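Ribosomal RNA small subunit methyltransferase D (Escherichia coli, PDB 2FPO) methylates the N2 amino group of guanine 966 of 16S rRNA in the assembled 30S particle, using S-adenosyl-L-methionine as methyl donor. Local coordinates at residues V52-G64 and A72-E84. Numbering follows the deposited sequence.
Sequences VIVDAQCLDCFAG and ALSRYAAGATLIE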
loop_
_atom_site.group_PDB
_atom_site.type_symbol
_atom_site.label_atom_id
_atom_site.label_comp_id
_atom_site.label_asym_id
_atom_site.label_seq_id
_atom_site.Cartn_x
_atom_site.Cartn_y
_atom_site.Cartn_z
ATOM N N VAL A 52 -1.694 -12.362 -8.100
ATOM C CA VAL A 52 -2.372 -11.192 -8.678
ATOM C C VAL A 52 -1.448 -9.981 -8.895
ATOM O O VAL A 52 -1.859 -8.981 -9.482
ATOM C CB VAL A 52 -3.616 -10.762 -7.864
ATOM C CG1 VAL A 52 -4.690 -11.879 -7.892
ATOM C CG2 VAL A 52 -3.249 -10.428 -6.434
ATOM N N ILE A 53 -0.216 -10.084 -8.401
ATOM C CA ILE A 53 0.714 -8.957 -8.357
ATOM C C ILE A 53 1.251 -8.608 -9.767
ATOM O O ILE A 53 1.428 -7.445 -10.075
ATOM C CB ILE A 53 1.891 -9.210 -7.324
ATOM C CG1 ILE A 53 2.771 -7.961 -7.158
ATOM C CG2 ILE A 53 2.736 -10.414 -7.732
ATOM C CD1 ILE A 53 2.029 -6.777 -6.520
ATOM N N VAL A 54 1.464 -9.618 -10.627
ATOM C CA VAL A 54 1.983 -9.358 -11.982
ATOM C C VAL A 54 0.939 -8.568 -12.754
ATOM O O VAL A 54 -0.231 -8.962 -12.825
ATOM C CB VAL A 54 2.437 -10.645 -12.732
ATOM C CG1 VAL A 54 2.943 -10.341 -14.214
ATOM C CG2 VAL A 54 3.529 -11.362 -11.930
ATOM N N ASP A 55 1.377 -7.416 -13.265
ATOM C CA ASP A 55 0.561 -6.488 -14.036
ATOM C C ASP A 55 -0.538 -5.811 -13.253
ATOM O O ASP A 55 -1.430 -5.248 -13.861
ATOM C CB ASP A 55 -0.043 -7.115 -15.320
ATOM C CG ASP A 55 1.003 -7.454 -16.381
ATOM O OD1 ASP A 55 2.126 -6.928 -16.332
ATOM O OD2 ASP A 55 0.678 -8.241 -17.294
ATOM N N ALA A 56 -0.493 -5.868 -11.923
ATOM C CA ALA A 56 -1.451 -5.130 -11.083
ATOM C C ALA A 56 -1.190 -3.627 -11.087
ATOM O O ALA A 56 -0.043 -3.201 -11.168
ATOM C CB ALA A 56 -1.425 -5.644 -9.633
ATOM N N GLN A 57 -2.262 -2.836 -10.997
ATOM C CA GLN A 57 -2.163 -1.418 -10.696
ATOM C C GLN A 57 -2.326 -1.253 -9.186
ATOM O O GLN A 57 -3.354 -1.657 -8.603
ATOM C CB GLN A 57 -3.220 -0.629 -11.473
ATOM C CG GLN A 57 -2.679 -0.025 -12.796
ATOM C CD GLN A 57 -1.681 1.162 -12.587
ATOM O OE1 GLN A 57 -1.004 1.579 -13.532
ATOM N NE2 GLN A 57 -1.598 1.693 -11.351
ATOM N N CYS A 58 -1.310 -0.652 -8.562
ATOM C CA CYS A 58 -1.209 -0.530 -7.102
ATOM C C CYS A 58 -1.236 0.914 -6.627
ATOM O O CYS A 58 -0.643 1.820 -7.232
ATOM C CB CYS A 58 0.079 -1.191 -6.578
ATOM S SG CYS A 58 0.296 -2.892 -7.128
ATOM N N LEU A 59 -1.930 1.127 -5.532
ATOM C CA LEU A 59 -1.933 2.446 -4.919
ATOM C C LEU A 59 -1.485 2.284 -3.468
ATOM O O LEU A 59 -2.039 1.479 -2.722
ATOM C CB LEU A 59 -3.344 3.050 -5.047
ATOM C CG LEU A 59 -3.635 4.308 -4.218
ATOM C CD1 LEU A 59 -2.884 5.503 -4.871
ATOM C CD2 LEU A 59 -5.162 4.505 -4.142
ATOM N N ASP A 60 -0.466 3.038 -3.063
ATOM C CA ASP A 60 -0.017 3.038 -1.666
ATOM C C ASP A 60 -0.413 4.384 -1.030
ATOM O O ASP A 60 0.174 5.430 -1.367
ATOM C CB ASP A 60 1.492 2.847 -1.629
ATOM C CG ASP A 60 2.020 2.426 -0.253
ATOM O OD1 ASP A 60 1.376 2.670 0.790
ATOM O OD2 ASP A 60 3.118 1.865 -0.227
ATOM N N CYS A 61 -1.391 4.337 -0.115
ATOM C CA CYS A 61 -1.972 5.559 0.475
ATOM C C CYS A 61 -1.072 6.333 1.426
ATOM O O CYS A 61 -1.311 7.536 1.627
ATOM C CB CYS A 61 -3.305 5.262 1.167
ATOM S SG CYS A 61 -4.559 4.632 0.008
ATOM N N PHE A 62 -0.105 5.646 2.047
ATOM C CA PHE A 62 0.829 6.245 3.026
ATOM C C PHE A 62 2.115 5.511 2.757
ATOM O O PHE A 62 2.489 4.572 3.504
ATOM C CB PHE A 62 0.393 6.015 4.512
ATOM C CG PHE A 62 -1.031 6.412 4.790
ATOM C CD1 PHE A 62 -1.338 7.708 5.189
ATOM C CD2 PHE A 62 -2.066 5.490 4.608
ATOM C CE1 PHE A 62 -2.707 8.094 5.387
ATOM C CE2 PHE A 62 -3.419 5.839 4.805
ATOM C CZ PHE A 62 -3.741 7.142 5.216
ATOM N N ALA A 63 2.776 5.898 1.673
ATOM C CA ALA A 63 3.884 5.081 1.139
ATOM C C ALA A 63 5.132 5.072 2.021
ATOM O O ALA A 63 5.866 4.084 2.023
ATOM C CB ALA A 63 4.217 5.480 -0.305
ATOM N N GLY A 64 5.359 6.147 2.771
ATOM C CA GLY A 64 6.503 6.231 3.719
ATOM C C GLY A 64 7.846 5.895 3.068
ATOM O O GLY A 64 8.288 6.555 2.099
ATOM N N ALA A 72 6.158 -4.130 -4.565
ATOM C CA ALA A 72 5.149 -4.363 -5.616
ATOM C C ALA A 72 5.735 -4.191 -7.012
ATOM O O ALA A 72 5.584 -5.070 -7.851
ATOM C CB ALA A 72 3.854 -3.483 -5.410
ATOM N N LEU A 73 6.469 -3.103 -7.252
ATOM C CA LEU A 73 7.107 -2.889 -8.534
ATOM C C LEU A 73 8.143 -3.953 -8.880
ATOM O O LEU A 73 8.284 -4.348 -10.041
ATOM C CB LEU A 73 7.752 -1.498 -8.588
ATOM C CG LEU A 73 6.698 -0.391 -8.575
ATOM C CD1 LEU A 73 7.326 0.895 -7.987
ATOM C CD2 LEU A 73 6.030 -0.146 -9.963
ATOM N N SER A 74 8.879 -4.392 -7.872
ATOM C CA SER A 74 9.885 -5.410 -8.076
ATOM C C SER A 74 9.247 -6.693 -8.643
ATOM O O SER A 74 9.790 -7.318 -9.563
ATOM C CB SER A 74 10.605 -5.697 -6.761
ATOM O OG SER A 74 11.704 -6.564 -6.981
ATOM N N ARG A 75 8.074 -7.030 -8.111
ATOM C CA ARG A 75 7.379 -8.254 -8.416
ATOM C C ARG A 75 6.439 -8.076 -9.616
ATOM O O ARG A 75 5.452 -8.820 -9.787
ATOM C CB ARG A 75 6.658 -8.728 -7.165
ATOM C CG ARG A 75 7.609 -8.993 -5.994
ATOM C CD ARG A 75 6.807 -9.315 -4.737
ATOM N NE ARG A 75 7.630 -9.496 -3.528
ATOM C CZ ARG A 75 7.766 -10.632 -2.852
ATOM N NH1 ARG A 75 7.161 -11.748 -3.260
ATOM N NH2 ARG A 75 8.511 -10.661 -1.746
ATOM N N TYR A 76 6.780 -7.073 -10.432
ATOM C CA TYR A 76 6.211 -6.848 -11.757
ATOM C C TYR A 76 4.767 -6.345 -11.750
ATOM O O TYR A 76 4.016 -6.595 -12.698
ATOM C CB TYR A 76 6.373 -8.096 -12.652
ATOM C CG TYR A 76 7.815 -8.559 -12.793
ATOM C CD1 TYR A 76 8.684 -7.942 -13.692
ATOM C CD2 TYR A 76 8.307 -9.617 -12.014
ATOM C CE1 TYR A 76 10.012 -8.376 -13.830
ATOM C CE2 TYR A 76 9.634 -10.050 -12.130
ATOM C CZ TYR A 76 10.478 -9.426 -13.036
ATOM O OH TYR A 76 11.778 -9.864 -13.150
ATOM N N ALA A 77 4.386 -5.609 -10.699
ATOM C CA ALA A 77 3.242 -4.711 -10.793
ATOM C C ALA A 77 3.393 -3.926 -12.094
ATOM O O ALA A 77 4.496 -3.543 -12.447
ATOM C CB ALA A 77 3.204 -3.741 -9.593
ATOM N N ALA A 78 2.284 -3.701 -12.792
ATOM C CA ALA A 78 2.241 -2.861 -13.993
ATOM C C ALA A 78 2.523 -1.400 -13.636
ATOM O O ALA A 78 3.255 -0.695 -14.358
ATOM C CB ALA A 78 0.881 -2.993 -14.665
ATOM N N GLY A 79 1.969 -0.947 -12.512
ATOM C CA GLY A 79 2.207 0.427 -12.074
ATOM C C GLY A 79 1.846 0.646 -10.603
ATOM O O GLY A 79 1.104 -0.155 -10.005
ATOM N N ALA A 80 2.405 1.715 -10.035
ATOM C CA ALA A 80 2.161 2.090 -8.635
ATOM C C ALA A 80 2.132 3.596 -8.464
ATOM O O ALA A 80 3.076 4.313 -8.837
ATOM C CB ALA A 80 3.195 1.492 -7.711
ATOM N N THR A 81 1.042 4.066 -7.890
ATOM C CA THR A 81 0.938 5.450 -7.472
ATOM C C THR A 81 1.159 5.459 -5.957
ATOM O O THR A 81 0.491 4.724 -5.204
ATOM C CB THR A 81 -0.421 6.021 -7.848
ATOM O OG1 THR A 81 -0.523 6.022 -9.274
ATOM C CG2 THR A 81 -0.599 7.458 -7.300
ATOM N N LEU A 82 2.144 6.248 -5.538
ATOM C CA LEU A 82 2.619 6.219 -4.158
ATOM C C LEU A 82 2.352 7.579 -3.505
ATOM O O LEU A 82 2.905 8.573 -3.921
ATOM C CB LEU A 82 4.120 5.879 -4.107
ATOM C CG LEU A 82 4.534 4.600 -4.877
ATOM C CD1 LEU A 82 6.057 4.443 -4.922
ATOM C CD2 LEU A 82 3.891 3.346 -4.294
ATOM N N ILE A 83 1.510 7.596 -2.478
ATOM C CA ILE A 83 1.049 8.843 -1.871
ATOM C C ILE A 83 1.756 9.044 -0.513
ATOM O O ILE A 83 1.766 8.137 0.316
ATOM C CB ILE A 83 -0.494 8.884 -1.617
ATOM C CG1 ILE A 83 -1.311 8.431 -2.844
ATOM C CG2 ILE A 83 -0.924 10.332 -1.178
ATOM C CD1 ILE A 83 -0.907 9.161 -4.139
ATOM N N GLU A 84 2.360 10.214 -0.314
ATOM C CA GLU A 84 3.152 10.421 0.885
ATOM C C GLU A 84 3.113 11.868 1.309
ATOM O O GLU A 84 3.513 12.748 0.549
ATOM C CB GLU A 84 4.600 9.905 0.705
ATOM C CG GLU A 84 5.580 10.295 1.890
ATOM C CD GLU A 84 5.113 9.762 3.247
ATOM O OE1 GLU A 84 4.637 8.582 3.291
ATOM O OE2 GLU A 84 5.170 10.517 4.268
HETATM O O HOH W 1 -1.831 4.264 -10.340
#
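C58 and D60 of strand 57-60 pair in parallel with strand 79-83, their axes 4.7 Å apart at 12°, each using its N-H and C=O to bridge G79 to T81 and T81 to I83. The pairing runs on past the strand, where A63 N reaches I83 O at 2.8 Å. On the sheet face of C58 and D60, packing is close: CB of D60 lies 3.6 Å from CD2 of L82, and CB of A63 meets CB of L82. C58 SG, set anti to its own carbonyl carbon (chi1 -53°), touches CB of both A72 and A77; I53 CD1 also packs on A72 CB, at 3.9 Å, at the end of helix 67-74, which closes in a Schellman motif with Y76 as C-prime. On the other face, L59 CD1 sits 3.9 Å from both T81 CG2 and I83 CG1. At the far end E84 bends at chi2, bringing OE1 2.6 Å from G64 N on the anti side of the carboxylate, 33° out of its plane, while OE2 accepts from D86 N. An alanine here removes the carboxylate and is likely to leave the amides of G64 and D86 without this acceptor. Strand, helix and strand thus form a right-handed beta-alpha-beta crossover, the opening unit of the Rossmann-like fold of S-adenosyl-L-methionine-dependent methyltransferases.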